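Local coordinates for protein bifunctional endomannanase/endoglucanase (Caldanaerobius polysaccharolyticus, PDB 3W0K) that probably hydrolyses beta-linked mannan and cellulose backbones as a bifunctional endomannanase and endoglucanase of glycoside hydrolase family 5, at residues Met11-Glu16 against Asp44-Thr49; Arg18-Pro23 against Lys59-Tyr64; Leu81-Ala86 against Tyr113-Phe118. One frame throughout, in Å; residues are numbered along the deposited sequence.

Contact 1: Met11-Glu16 against Asp44-Thr49; sequences MYVWEE and DYRFWT
Phe47 lies between Met11 and Trp14, with one residue on each face of its ring. On one side Met11 CG presses close to the rim, 3.3 Å from Phe47 CD2. Over the centre of the opposite face sits the CB of Trp14, 3.8 Å from the ring centroid, and the indole beyond it turns its five-membered edge to Phe47, a T-shaped pair with planes at 82°. Met11 SD continues past the phenyl ring to the edge of Trp48, where it lies 4.1 Å from CZ3, a Met-aromatic contact.

The indole of Trp14 also meets Arg46, whose carbonyl oxygen lies over one of its faces while CE3 stands over the guanidinium, 3.7 Å from Arg46 CZ. The two planes are 67° apart, so this is no flat stack. With CG anti to the backbone N (chi1 172°), the Trp14 ring swings across the 3-10 turn 45-47 and covers Arg46 and Phe47 together.

Behind these groups the carboxylate of Asp44 ties the two loops together. Its OD2 takes the backbone N of Trp14 at 2.9 Å in an almost straight bond, from above the carboxylate plane, and Asp44 N donates to Met11 O at 3.0 Å. Arg46 grips the same carboxylate side-on, NE to OD1 at 3.2 Å and NH2 to OD2 at 2.9 Å, using the syn lone pairs. The Arg46 N also reaches OD1, closing an Asx turn. Each oxygen thus has two donors, which probably fixes the carboxylate's rotation.

The contact joins the loops after barrel strands 4-7 and 38-44, at the C-terminal end where (beta/alpha)8 enzymes carry their active site, and Tyr12 packs edge-to-face on His84 and Trp291. Helix 62-74 covers Met11, while Val43 of strand 38-44 touches Met11 and Trp48.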
loop_
_atom_site.group_PDB
_atom_site.type_symbol
_atom_site.label_atom_id
_atom_site.label_comp_id
_atom_site.label_asym_id
_atom_site.label_seq_id
_atom_site.Cartn_x
_atom_site.Cartn_y
_atom_site.Cartn_z
ATOM N N MET A 11 3.123 12.382 3.441
ATOM C CA MET A 11 2.724 12.515 4.847
ATOM C C MET A 11 2.871 11.137 5.497
ATOM O O MET A 11 2.108 10.751 6.387
ATOM C CB MET A 11 1.268 12.999 4.930
ATOM C CG MET A 11 0.837 13.474 6.311
ATOM S SD MET A 11 -0.924 13.892 6.441
ATOM C CE MET A 11 -1.022 15.165 5.281
ATOM N N TYR A 12 3.928 10.447 5.089
ATOM C CA TYR A 12 4.231 9.087 5.521
ATOM C C TYR A 12 4.695 8.862 6.962
ATOM O O TYR A 12 4.165 7.989 7.651
ATOM C CB TYR A 12 5.244 8.500 4.533
ATOM C CG TYR A 12 5.619 7.061 4.759
ATOM C CD1 TYR A 12 4.645 6.081 4.930
ATOM C CD2 TYR A 12 6.956 6.675 4.778
ATOM C CE1 TYR A 12 4.993 4.755 5.114
ATOM C CE2 TYR A 12 7.317 5.346 4.959
ATOM C CZ TYR A 12 6.330 4.391 5.128
ATOM O OH TYR A 12 6.682 3.077 5.325
ATOM N N VAL A 13 5.703 9.608 7.402
ATOM C CA VAL A 13 6.225 9.454 8.760
ATOM C C VAL A 13 6.412 10.810 9.430
ATOM O O VAL A 13 7.087 11.693 8.898
ATOM C CB VAL A 13 7.577 8.687 8.769
ATOM C CG1 VAL A 13 8.159 8.650 10.178
ATOM C CG2 VAL A 13 7.383 7.263 8.266
ATOM N N TRP A 14 5.792 10.968 10.593
ATOM C CA TRP A 14 5.883 12.210 11.342
ATOM C C TRP A 14 7.101 12.238 12.254
ATOM O O TRP A 14 7.563 11.204 12.736
ATOM C CB TRP A 14 4.613 12.427 12.177
ATOM C CG TRP A 14 4.693 13.602 13.127
ATOM C CD1 TRP A 14 4.417 14.908 12.843
ATOM C CD2 TRP A 14 5.095 13.567 14.503
ATOM N NE1 TRP A 14 4.624 15.690 13.955
ATOM C CE2 TRP A 14 5.041 14.892 14.987
ATOM C CE3 TRP A 14 5.500 12.544 15.373
ATOM C CZ2 TRP A 14 5.377 15.221 16.307
ATOM C CZ3 TRP A 14 5.835 12.873 16.686
ATOM C CH2 TRP A 14 5.771 14.203 17.136
ATOM N N GLU A 15 7.604 13.450 12.466
ATOM C CA GLU A 15 8.732 13.735 13.341
ATOM C C GLU A 15 8.406 15.123 13.887
ATOM O O GLU A 15 7.775 15.925 13.195
ATOM C CB GLU A 15 10.036 13.771 12.551
ATOM N N GLU A 16 8.805 15.401 15.125
ATOM C CA GLU A 16 8.536 16.706 15.726
ATOM C C GLU A 16 9.078 17.834 14.847
ATOM O O GLU A 16 10.255 17.835 14.481
ATOM C CB GLU A 16 9.148 16.784 17.130
ATOM C CG GLU A 16 8.892 18.100 17.871
ATOM C CD GLU A 16 7.416 18.377 18.118
ATOM O OE1 GLU A 16 6.968 19.505 17.823
ATOM O OE2 GLU A 16 6.706 17.478 18.617
ATOM N N ASP A 44 0.678 9.090 8.485
ATOM C CA ASP A 44 0.968 8.914 9.909
ATOM C C ASP A 44 0.005 9.835 10.669
ATOM O O ASP A 44 0.073 11.056 10.527
ATOM C CB ASP A 44 2.428 9.336 10.154
ATOM C CG ASP A 44 2.915 9.061 11.567
ATOM O OD1 ASP A 44 2.106 9.007 12.514
ATOM O OD2 ASP A 44 4.144 8.919 11.728
ATOM N N TYR A 45 -0.880 9.253 11.480
ATOM C CA TYR A 45 -1.862 10.041 12.231
ATOM C C TYR A 45 -1.250 11.060 13.192
ATOM O O TYR A 45 -1.932 11.991 13.622
ATOM C CB TYR A 45 -2.849 9.127 12.979
ATOM C CG TYR A 45 -2.356 8.595 14.309
ATOM C CD1 TYR A 45 -2.710 9.224 15.502
ATOM C CD2 TYR A 45 -1.543 7.468 14.376
ATOM C CE1 TYR A 45 -2.264 8.746 16.733
ATOM C CE2 TYR A 45 -1.093 6.976 15.604
ATOM C CZ TYR A 45 -1.458 7.623 16.777
ATOM O OH TYR A 45 -1.022 7.155 17.994
ATOM N N ARG A 46 0.029 10.889 13.525
ATOM C CA ARG A 46 0.697 11.817 14.436
ATOM C C ARG A 46 0.889 13.205 13.825
ATOM O O ARG A 46 1.185 14.168 14.537
ATOM C CB ARG A 46 2.029 11.244 14.916
ATOM C CG ARG A 46 1.874 10.021 15.802
ATOM C CD ARG A 46 3.227 9.489 16.215
ATOM N NE ARG A 46 4.016 9.119 15.044
ATOM C CZ ARG A 46 5.312 8.833 15.070
ATOM N NH1 ARG A 46 5.985 8.873 16.215
ATOM N NH2 ARG A 46 5.937 8.503 13.949
ATOM N N PHE A 47 0.719 13.314 12.509
ATOM C CA PHE A 47 0.833 14.614 11.854
ATOM C C PHE A 47 -0.280 15.549 12.335
ATOM O O PHE A 47 -0.132 16.768 12.282
ATOM C CB PHE A 47 0.760 14.478 10.331
ATOM C CG PHE A 47 2.094 14.269 9.670
ATOM C CD1 PHE A 47 2.979 15.331 9.509
ATOM C CD2 PHE A 47 2.454 13.020 9.175
ATOM C CE1 PHE A 47 4.204 15.152 8.860
ATOM C CE2 PHE A 47 3.676 12.830 8.525
ATOM C CZ PHE A 47 4.552 13.900 8.367
ATOM N N TRP A 48 -1.384 14.976 12.813
ATOM C CA TRP A 48 -2.510 15.778 13.291
ATOM C C TRP A 48 -2.968 15.393 14.695
ATOM O O TRP A 48 -3.955 15.930 15.200
ATOM C CB TRP A 48 -3.692 15.675 12.312
ATOM C CG TRP A 48 -4.311 14.299 12.206
ATOM C CD1 TRP A 48 -5.211 13.739 13.069
ATOM C CD2 TRP A 48 -4.109 13.335 11.162
ATOM N NE1 TRP A 48 -5.583 12.496 12.630
ATOM C CE2 TRP A 48 -4.924 12.222 11.460
ATOM C CE3 TRP A 48 -3.323 13.308 10.002
ATOM C CZ2 TRP A 48 -4.979 11.090 10.639
ATOM C CZ3 TRP A 48 -3.377 12.184 9.186
ATOM C CH2 TRP A 48 -4.202 11.089 9.510
ATOM N N THR A 49 -2.242 14.475 15.327
ATOM C CA THR A 49 -2.598 14.010 16.665
ATOM C C THR A 49 -1.408 14.094 17.605
ATOM O O THR A 49 -0.362 13.497 17.350
ATOM C CB THR A 49 -3.067 12.544 16.630
ATOM O OG1 THR A 49 -4.048 12.376 15.601
ATOM C CG2 THR A 49 -3.664 12.134 17.974
#

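Contact 2: Arg18-Pro23 against Lys59-Tyr64; sequences REPEPP and KKVFEY
Pro20 rests on the ring of Tyr64, and this CH-pi contact carries most of the interface. Its CG stands 3.4 Å from the ring centroid, only 17° off the normal, with Tyr64 CD2 the closest atom at 3.3 Å. Pro20 CB and CD lie farther out, so the pyrrolidine ring meets the phenol with its CG corner first rather than lying flat upon it. Tyr64 reaches the loop because its CG is anti to its own carbonyl carbon (chi1 -85°), which carries the ring off helix 62-74 and across to the prolines. The other apolar touch is looser: the same Pro20 CG comes to 4.5 Å from Val61 CG1, one turn before Tyr64.

The polar link between the segments runs through water. One water molecule donates to Pro20 O at 2.9 Å and is hydrogen-bonded to Tyr64 OH at 2.9 Å, tying the end of the phenol to the backbone of the loop without direct bonding between them. Pro20 O also lies 3.3 Å from Tyr64 CE1, above the ring plane on the side where Pro20 CG rests, and Glu21 O comes obliquely toward CD1.

Charged groups play a lesser part. Glu19 bends at chi2 so that OE1 comes to 4.0 Å from Tyr64 OH, a near approach but not a bond.

This surface contact fastens the loop between strand 4-7, the first of the (beta/alpha)8 barrel, and helix 25-33 to helix 62-74, one of the outer helices. Tyr68 of that helix extends the same seam, touching Pro20 and Pro23 and donating a hydrogen bond from its OH to Glu21 O, while Phe62 faces helix 105-121.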
loop_
_atom_site.group_PDB
_atom_site.type_symbol
_atom_site.label_atom_id
_atom_site.label_comp_id
_atom_site.label_asym_id
_atom_site.label_seq_id
_atom_site.Cartn_x
_atom_site.Cartn_y
_atom_site.Cartn_z
ATOM N N ARG A 18 8.297 18.393 11.746
ATOM C CA ARG A 18 8.200 18.046 10.330
ATOM C C ARG A 18 6.808 18.332 9.777
ATOM O O ARG A 18 5.805 17.866 10.311
ATOM C CB ARG A 18 8.552 16.570 10.110
ATOM C CG ARG A 18 8.480 16.124 8.651
ATOM C CD ARG A 18 8.807 14.646 8.491
ATOM N NE ARG A 18 10.212 14.358 8.770
ATOM C CZ ARG A 18 10.698 13.143 9.012
ATOM N NH1 ARG A 18 9.896 12.086 9.014
ATOM N NH2 ARG A 18 11.991 12.984 9.259
ATOM N N GLU A 19 6.760 19.128 8.715
ATOM C CA GLU A 19 5.501 19.474 8.072
ATOM C C GLU A 19 5.241 18.511 6.923
ATOM O O GLU A 19 6.181 17.999 6.310
ATOM C CB GLU A 19 5.567 20.902 7.521
ATOM C CG GLU A 19 5.634 21.990 8.583
ATOM C CD GLU A 19 4.346 22.118 9.375
ATOM O OE1 GLU A 19 3.274 22.268 8.748
ATOM O OE2 GLU A 19 4.407 22.076 10.623
ATOM N N PRO A 20 3.966 18.175 6.673
ATOM C CA PRO A 20 3.719 17.260 5.554
ATOM C C PRO A 20 4.133 17.958 4.261
ATOM O O PRO A 20 4.150 19.188 4.188
ATOM C CB PRO A 20 2.209 17.007 5.628
ATOM C CG PRO A 20 1.677 18.101 6.497
ATOM C CD PRO A 20 2.755 18.377 7.481
ATOM N N GLU A 21 4.530 17.181 3.264
ATOM C CA GLU A 21 4.965 17.764 2.004
ATOM C C GLU A 21 3.814 18.147 1.093
ATOM O O GLU A 21 2.718 17.595 1.190
ATOM C CB GLU A 21 5.863 16.787 1.251
ATOM C CG GLU A 21 7.123 16.390 1.991
ATOM C CD GLU A 21 7.985 15.440 1.189
ATOM O OE1 GLU A 21 7.432 14.713 0.333
ATOM O OE2 GLU A 21 9.214 15.423 1.409
ATOM N N PRO A 22 4.029 19.162 0.244
ATOM C CA PRO A 22 2.979 19.580 -0.683
ATOM C C PRO A 22 2.929 18.469 -1.732
ATOM O O PRO A 22 3.874 17.683 -1.851
ATOM C CB PRO A 22 3.559 20.859 -1.299
ATOM C CG PRO A 22 4.498 21.366 -0.250
ATOM C CD PRO A 22 5.162 20.102 0.213
ATOM N N PRO A 23 1.821 18.353 -2.476
ATOM C CA PRO A 23 1.775 17.293 -3.487
ATOM C C PRO A 23 2.835 17.533 -4.559
ATOM O O PRO A 23 3.134 18.681 -4.911
ATOM C CB PRO A 23 0.356 17.415 -4.048
ATOM C CG PRO A 23 0.039 18.871 -3.858
ATOM C CD PRO A 23 0.575 19.135 -2.475
ATOM N N LYS A 59 -7.464 19.594 12.749
ATOM C CA LYS A 59 -8.119 19.528 11.448
ATOM C C LYS A 59 -7.508 20.422 10.370
ATOM O O LYS A 59 -7.748 20.210 9.180
ATOM C CB LYS A 59 -9.626 19.761 11.605
ATOM C CG LYS A 59 -10.278 18.731 12.529
ATOM C CD LYS A 59 -11.774 18.944 12.696
ATOM C CE LYS A 59 -12.354 17.915 13.659
ATOM N NZ LYS A 59 -13.803 18.136 13.936
ATOM N N LYS A 60 -6.684 21.382 10.782
ATOM C CA LYS A 60 -6.005 22.281 9.847
ATOM C C LYS A 60 -5.063 21.456 8.964
ATOM O O LYS A 60 -4.879 21.751 7.784
ATOM C CB LYS A 60 -5.208 23.337 10.626
ATOM C CG LYS A 60 -4.293 24.229 9.791
ATOM C CD LYS A 60 -5.071 25.215 8.939
ATOM C CE LYS A 60 -4.133 26.145 8.180
ATOM N NZ LYS A 60 -4.879 27.116 7.332
ATOM N N VAL A 61 -4.494 20.403 9.546
ATOM C CA VAL A 61 -3.576 19.520 8.832
ATOM C C VAL A 61 -4.271 18.804 7.671
ATOM O O VAL A 61 -3.637 18.504 6.656
ATOM C CB VAL A 61 -2.941 18.488 9.798
ATOM C CG1 VAL A 61 -1.979 17.568 9.053
ATOM C CG2 VAL A 61 -2.197 19.211 10.915
ATOM N N PHE A 62 -5.578 18.579 7.799
ATOM C CA PHE A 62 -6.349 17.908 6.751
ATOM C C PHE A 62 -6.368 18.703 5.444
ATOM O O PHE A 62 -6.741 18.176 4.394
ATOM C CB PHE A 62 -7.784 17.634 7.210
ATOM C CG PHE A 62 -7.892 16.685 8.375
ATOM C CD1 PHE A 62 -9.069 16.622 9.114
ATOM C CD2 PHE A 62 -6.830 15.854 8.735
ATOM C CE1 PHE A 62 -9.193 15.747 10.193
ATOM C CE2 PHE A 62 -6.948 14.977 9.815
ATOM C CZ PHE A 62 -8.129 14.925 10.542
ATOM N N GLU A 63 -5.983 19.976 5.508
ATOM C CA GLU A 63 -5.937 20.799 4.305
ATOM C C GLU A 63 -4.913 20.240 3.322
ATOM O O GLU A 63 -5.026 20.453 2.116
ATOM C CB GLU A 63 -5.647 22.257 4.651
ATOM C CG GLU A 63 -6.821 22.921 5.351
ATOM C CD GLU A 63 -6.566 24.368 5.733
ATOM O OE1 GLU A 63 -7.387 24.917 6.499
ATOM O OE2 GLU A 63 -5.565 24.960 5.273
ATOM N N TYR A 64 -3.922 19.517 3.842
ATOM C CA TYR A 64 -2.916 18.891 2.988
ATOM C C TYR A 64 -3.565 17.744 2.231
ATOM O O TYR A 64 -3.312 17.557 1.044
ATOM C CB TYR A 64 -1.745 18.361 3.808
ATOM C CG TYR A 64 -0.691 19.397 4.097
ATOM C CD1 TYR A 64 0.308 19.679 3.160
ATOM C CD2 TYR A 64 -0.676 20.085 5.306
ATOM C CE1 TYR A 64 1.298 20.618 3.426
ATOM C CE2 TYR A 64 0.313 21.027 5.582
ATOM C CZ TYR A 64 1.293 21.286 4.640
ATOM O OH TYR A 64 2.278 22.207 4.913
HETATM O O HOH W 1 4.849 21.896 3.585
#

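Contact 3: Leu81-Ala86 against Tyr113-Phe118; sequences LNLHRA and YQWELF
Leu81 and Leu83 project from strand 81-83 as two bumps toward helix 113-118, where Trp115 and Phe118 form the surface that receives them. Leu81 sends its CD2 methyl straight at the face of Phe118, 3.9 Å from the ring centroid and 11° off the normal, a CH-pi contact over the middle of the ring. Leu83 packs alongside the indole: CG touches Trp115 CZ2 at 3.6 Å and CD1 reaches NE1 at 3.6 Å, while its other methyl, CD2, meets the edge of Phe118. Leu83 therefore fills the groove between the two aromatic rings, and CB of Gln114 borders CD1.

From the helix, Trp115 is the complementary bump. Its CG, anti to the carbonyl carbon (chi1 -81°), lets the indole run toward the strand until CH2 lies edge-on 3.5 Å from Leu81 O. The indole NE1 is satisfied by Leu134 O. Replacing Trp115 by an alanine would probably open a gap beside Leu83 and leave Leu134 O without this donor.

Strand and helix run nearly antiparallel, at 164°, with their axes 11.0 Å apart. This is the layering of a TIM barrel, the (beta/alpha)8 fold of family 5 glycoside hydrolases, in which an outer helix packs against a strand of the central parallel barrel.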
loop_
_atom_site.group_PDB
_atom_site.type_symbol
_atom_site.label_atom_id
_atom_site.label_comp_id
_atom_site.label_asym_id
_atom_site.label_seq_id
_atom_site.Cartn_x
_atom_site.Cartn_y
_atom_site.Cartn_z
ATOM N N LEU A 81 -6.572 7.039 0.181
ATOM C CA LEU A 81 -6.051 7.506 1.465
ATOM C C LEU A 81 -5.916 6.331 2.422
ATOM O O LEU A 81 -6.882 5.609 2.665
ATOM C CB LEU A 81 -6.989 8.562 2.063
ATOM C CG LEU A 81 -6.620 9.118 3.440
ATOM C CD1 LEU A 81 -5.302 9.873 3.381
ATOM C CD2 LEU A 81 -7.740 10.034 3.932
ATOM N N ASN A 82 -4.723 6.164 2.985
ATOM C CA ASN A 82 -4.452 5.062 3.903
ATOM C C ASN A 82 -3.862 5.507 5.234
ATOM O O ASN A 82 -3.027 6.408 5.274
ATOM C CB ASN A 82 -3.467 4.081 3.238
ATOM C CG ASN A 82 -2.854 3.093 4.228
ATOM O OD1 ASN A 82 -1.666 3.171 4.547
ATOM N ND2 ASN A 82 -3.669 2.173 4.730
ATOM N N LEU A 83 -4.319 4.901 6.329
ATOM C CA LEU A 83 -3.720 5.199 7.624
ATOM C C LEU A 83 -2.599 4.167 7.747
ATOM O O LEU A 83 -2.862 2.969 7.891
ATOM C CB LEU A 83 -4.714 5.040 8.782
ATOM C CG LEU A 83 -5.756 6.141 8.989
ATOM C CD1 LEU A 83 -6.487 5.898 10.307
ATOM C CD2 LEU A 83 -5.085 7.507 9.017
ATOM N N HIS A 84 -1.360 4.619 7.569
ATOM C CA HIS A 84 -0.200 3.735 7.655
ATOM C C HIS A 84 0.125 3.493 9.121
ATOM O O HIS A 84 0.410 2.361 9.530
ATOM C CB HIS A 84 0.995 4.333 6.925
ATOM C CG HIS A 84 2.109 3.359 6.732
ATOM N ND1 HIS A 84 3.151 3.239 7.624
ATOM C CD2 HIS A 84 2.314 2.417 5.782
ATOM C CE1 HIS A 84 3.948 2.259 7.236
ATOM N NE2 HIS A 84 3.462 1.745 6.120
ATOM N N ARG A 85 0.203 4.585 9.872
ATOM C CA ARG A 85 0.378 4.508 11.314
ATOM C C ARG A 85 -0.985 5.018 11.757
ATOM O O ARG A 85 -1.377 6.147 11.434
ATOM C CB ARG A 85 1.492 5.412 11.856
ATOM C CG ARG A 85 1.552 5.376 13.395
ATOM C CD ARG A 85 2.768 6.087 13.972
ATOM N NE ARG A 85 4.011 5.381 13.674
ATOM C CZ ARG A 85 4.504 4.368 14.381
ATOM N NH1 ARG A 85 3.867 3.911 15.455
ATOM N NH2 ARG A 85 5.644 3.800 14.001
ATOM N N ALA A 86 -1.751 4.121 12.361
ATOM C CA ALA A 86 -3.092 4.416 12.846
ATOM C C ALA A 86 -3.078 4.359 14.363
ATOM O O ALA A 86 -2.110 3.887 14.956
ATOM C CB ALA A 86 -4.070 3.371 12.299
ATOM N N TYR A 113 -13.123 6.928 14.903
ATOM C CA TYR A 113 -13.361 8.370 14.883
ATOM C C TYR A 113 -12.589 9.043 13.746
ATOM O O TYR A 113 -13.131 9.916 13.065
ATOM C CB TYR A 113 -12.983 8.990 16.233
ATOM C CG TYR A 113 -12.962 10.503 16.251
ATOM C CD1 TYR A 113 -14.144 11.241 16.203
ATOM C CD2 TYR A 113 -11.754 11.197 16.317
ATOM C CE1 TYR A 113 -14.122 12.635 16.218
ATOM C CE2 TYR A 113 -11.722 12.586 16.333
ATOM C CZ TYR A 113 -12.905 13.298 16.283
ATOM O OH TYR A 113 -12.865 14.673 16.283
ATOM N N GLN A 114 -11.340 8.624 13.535
ATOM C CA GLN A 114 -10.499 9.176 12.466
ATOM C C GLN A 114 -11.185 8.963 11.126
ATOM O O GLN A 114 -11.291 9.885 10.315
ATOM C CB GLN A 114 -9.146 8.458 12.397
ATOM C CG GLN A 114 -8.354 8.399 13.682
ATOM C CD GLN A 114 -7.760 9.726 14.071
ATOM O OE1 GLN A 114 -8.191 10.350 15.037
ATOM N NE2 GLN A 114 -6.749 10.157 13.332
ATOM N N TRP A 115 -11.624 7.730 10.891
ATOM C CA TRP A 115 -12.286 7.390 9.643
ATOM C C TRP A 115 -13.623 8.089 9.463
ATOM O O TRP A 115 -13.996 8.429 8.343
ATOM C CB TRP A 115 -12.391 5.872 9.480
ATOM C CG TRP A 115 -11.105 5.298 8.960
ATOM C CD1 TRP A 115 -10.328 4.339 9.547
ATOM C CD2 TRP A 115 -10.421 5.689 7.758
ATOM N NE1 TRP A 115 -9.201 4.113 8.788
ATOM C CE2 TRP A 115 -9.234 4.928 7.687
ATOM C CE3 TRP A 115 -10.694 6.615 6.740
ATOM C CZ2 TRP A 115 -8.318 5.060 6.633
ATOM C CZ3 TRP A 115 -9.784 6.750 5.694
ATOM C CH2 TRP A 115 -8.610 5.974 5.650
ATOM N N GLU A 116 -14.325 8.341 10.564
ATOM C CA GLU A 116 -15.595 9.053 10.481
ATOM C C GLU A 116 -15.314 10.500 10.082
ATOM O O GLU A 116 -16.082 11.100 9.330
ATOM C CB GLU A 116 -16.339 8.998 11.813
ATOM C CG GLU A 116 -16.921 7.630 12.127
ATOM C CD GLU A 116 -17.636 7.588 13.466
ATOM O OE1 GLU A 116 -17.122 8.175 14.441
ATOM O OE2 GLU A 116 -18.711 6.961 13.542
ATOM N N LEU A 117 -14.204 11.048 10.578
ATOM C CA LEU A 117 -13.801 12.415 10.247
ATOM C C LEU A 117 -13.603 12.547 8.743
ATOM O O LEU A 117 -14.138 13.462 8.119
ATOM C CB LEU A 117 -12.496 12.788 10.951
ATOM C CG LEU A 117 -12.519 13.085 12.447
ATOM C CD1 LEU A 117 -11.095 13.305 12.922
ATOM C CD2 LEU A 117 -13.380 14.312 12.725
ATOM N N PHE A 118 -12.848 11.618 8.160
ATOM C CA PHE A 118 -12.596 11.642 6.725
ATOM C C PHE A 118 -13.860 11.356 5.922
ATOM O O PHE A 118 -14.084 11.964 4.876
ATOM C CB PHE A 118 -11.470 10.668 6.356
ATOM C CG PHE A 118 -10.126 11.078 6.887
ATOM C CD1 PHE A 118 -9.684 12.394 6.762
ATOM C CD2 PHE A 118 -9.304 10.155 7.526
ATOM C CE1 PHE A 118 -8.445 12.783 7.268
ATOM C CE2 PHE A 118 -8.065 10.533 8.034
ATOM C CZ PHE A 118 -7.633 11.848 7.906
#

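Overall arrangement
Contact 3 is wholly buried, contact 1 partly so, and contact 2 lies at the surface. Their chemistry follows: contact 3 is almost entirely apolar, contact 1 combines aromatic packing with a buried carboxylate network, and contact 2 rests on one proline-tyrosine touch and a water bridge. Contacts 1 and 2 share the loop after strand 4-7, joined by Val13 O with Arg18 NH1, and Trp48 meets Phe62 between them. Phe62 also packs on Phe118, linking contact 2 to contact 3 through neighbouring helices 62-74 and 105-121. Contact 1 reaches contact 3 where Tyr45 N approaches Arg85 O, beyond the ends of adjacent strands 38-44 and 78-83.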